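PDB 2XSG: CCMAN5, which probably hydrolyses alpha-linked mannose residues of glycans as a family 92 glycoside hydrolase, a bacterial enzyme applied to mannose-6-phosphate modification of recombinant lysosomal proteins. Local coordinates for residues Ala10-Phe16 / Glu106-Pro110. Sequence-based numbering, arbitrary orientation.
Sequences ASLVDVF and EDAGP
F16 reaches the strand with the far end of its ring, CZ lying 3.5 Å from E106 CD, and the ring and carboxylate planes are 35° apart. The E106 side chain points back at the ring on an extended chain, CG anti to the backbone N (chi1 -175°); OE1 is bonded to H103 ND1, OE2 to the Y113 and Y52 hydroxyls. With an alanine in its place, H103, Y113 and Y52 would probably lose their carboxylate partner and a gap would open at the end of the F16 ring. CZ also touches A108 CB, 3.9 Å away. V15 presses CG2 to 3.6 Å from A108 CB and lays CG1 against G109 CA. At the other end P110 CG rests 3.8 Å from both A10 CB and V13 CB, while P110 CD sits 3.3 Å from A10 O. A water bridges the backbones, accepting from V15 N and lying 2.9 Å from A108 O and 2.7 Å from V13 O. D14 OD1 takes the F16 N-H, closing an Asx turn. Helix 275-290 touches A10, V13 and P110, and strand 106-109 belongs to the large antiparallel sheet of the beta-rich N-terminal domain characteristic of family 92 enzymes.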
loop_
_atom_site.group_PDB
_atom_site.type_symbol
_atom_site.label_atom_id
_atom_site.label_comp_id
_atom_site.label_asym_id
_atom_site.label_seq_id
_atom_site.Cartn_x
_atom_site.Cartn_y
_atom_site.Cartn_z
ATOM N N ALA A 10 3.827 4.482 19.069
ATOM C CA ALA A 10 3.365 3.110 18.832
ATOM C C ALA A 10 2.040 2.792 19.545
ATOM O O ALA A 10 1.199 2.090 18.994
ATOM C CB ALA A 10 4.443 2.103 19.198
ATOM N N SER A 11 1.842 3.338 20.740
ATOM C CA SER A 11 0.604 3.115 21.507
ATOM C C SER A 11 -0.635 3.724 20.848
ATOM O O SER A 11 -1.771 3.309 21.138
ATOM C CB SER A 11 0.750 3.668 22.933
ATOM O OG SER A 11 0.944 5.079 22.892
ATOM N N LEU A 12 -0.424 4.686 19.952
ATOM C CA LEU A 12 -1.539 5.331 19.240
ATOM C C LEU A 12 -2.019 4.590 17.988
ATOM O O LEU A 12 -3.160 4.783 17.545
ATOM C CB LEU A 12 -1.204 6.784 18.896
ATOM C CG LEU A 12 -0.900 7.727 20.052
ATOM C CD1 LEU A 12 -0.608 9.123 19.485
ATOM C CD2 LEU A 12 -2.061 7.789 21.103
ATOM N N VAL A 13 -1.145 3.761 17.417
ATOM C CA VAL A 13 -1.475 2.890 16.287
ATOM C C VAL A 13 -2.493 1.803 16.692
ATOM O O VAL A 13 -2.322 1.109 17.708
ATOM C CB VAL A 13 -0.178 2.247 15.707
ATOM C CG1 VAL A 13 -0.462 1.244 14.603
ATOM C CG2 VAL A 13 0.766 3.325 15.188
ATOM N N ASP A 14 -3.550 1.660 15.894
ATOM C CA ASP A 14 -4.473 0.544 16.043
ATOM C C ASP A 14 -4.315 -0.412 14.845
ATOM O O ASP A 14 -4.914 -0.188 13.779
ATOM C CB ASP A 14 -5.918 1.068 16.151
ATOM C CG ASP A 14 -6.937 -0.027 16.480
ATOM O OD1 ASP A 14 -6.636 -1.246 16.364
ATOM O OD2 ASP A 14 -8.077 0.348 16.826
ATOM N N VAL A 15 -3.539 -1.486 15.031
ATOM C CA VAL A 15 -3.257 -2.418 13.932
ATOM C C VAL A 15 -4.488 -3.223 13.477
ATOM O O VAL A 15 -4.418 -3.974 12.511
ATOM C CB VAL A 15 -2.073 -3.387 14.229
ATOM C CG1 VAL A 15 -0.787 -2.626 14.562
ATOM C CG2 VAL A 15 -2.434 -4.390 15.339
ATOM N N PHE A 16 -5.612 -3.073 14.174
ATOM C CA PHE A 16 -6.821 -3.796 13.788
ATOM C C PHE A 16 -7.705 -3.009 12.841
ATOM O O PHE A 16 -8.623 -3.559 12.241
ATOM C CB PHE A 16 -7.601 -4.246 15.016
ATOM C CG PHE A 16 -6.900 -5.312 15.796
ATOM C CD1 PHE A 16 -6.795 -6.606 15.290
ATOM C CD2 PHE A 16 -6.349 -5.020 17.031
ATOM C CE1 PHE A 16 -6.136 -7.602 16.005
ATOM C CE2 PHE A 16 -5.686 -6.004 17.760
ATOM C CZ PHE A 16 -5.584 -7.298 17.251
ATOM N N GLU A 106 -6.648 -10.794 23.312
ATOM C CA GLU A 106 -5.884 -10.505 22.105
ATOM C C GLU A 106 -5.360 -9.091 22.272
ATOM O O GLU A 106 -6.100 -8.207 22.715
ATOM C CB GLU A 106 -6.791 -10.579 20.867
ATOM C CG GLU A 106 -6.091 -10.412 19.525
ATOM C CD GLU A 106 -7.070 -10.225 18.370
ATOM O OE1 GLU A 106 -8.032 -9.440 18.530
ATOM O OE2 GLU A 106 -6.874 -10.853 17.290
ATOM N N ASP A 107 -4.098 -8.890 21.888
ATOM C CA ASP A 107 -3.381 -7.621 22.050
ATOM C C ASP A 107 -2.299 -7.491 20.956
ATOM O O ASP A 107 -1.540 -8.421 20.720
ATOM C CB ASP A 107 -2.734 -7.604 23.443
ATOM C CG ASP A 107 -2.053 -6.293 23.770
ATOM O OD1 ASP A 107 -2.559 -5.218 23.366
ATOM O OD2 ASP A 107 -1.011 -6.341 24.475
ATOM N N ALA A 108 -2.242 -6.342 20.287
ATOM C CA ALA A 108 -1.261 -6.131 19.250
ATOM C C ALA A 108 -0.958 -4.653 19.072
ATOM O O ALA A 108 -1.719 -3.788 19.495
ATOM C CB ALA A 108 -1.721 -6.780 17.887
ATOM N N GLY A 109 0.179 -4.387 18.446
ATOM C CA GLY A 109 0.641 -3.036 18.160
ATOM C C GLY A 109 1.958 -3.156 17.419
ATOM O O GLY A 109 2.408 -4.284 17.147
ATOM N N PRO A 110 2.590 -2.010 17.093
ATOM C CA PRO A 110 3.762 -2.024 16.215
ATOM C C PRO A 110 4.883 -2.984 16.640
ATOM O O PRO A 110 5.545 -2.760 17.642
ATOM C CB PRO A 110 4.214 -0.550 16.226
ATOM C CG PRO A 110 2.940 0.195 16.325
ATOM C CD PRO A 110 2.126 -0.628 17.333
HETATM O O HOH W 1 -2.750 -1.557 17.916
#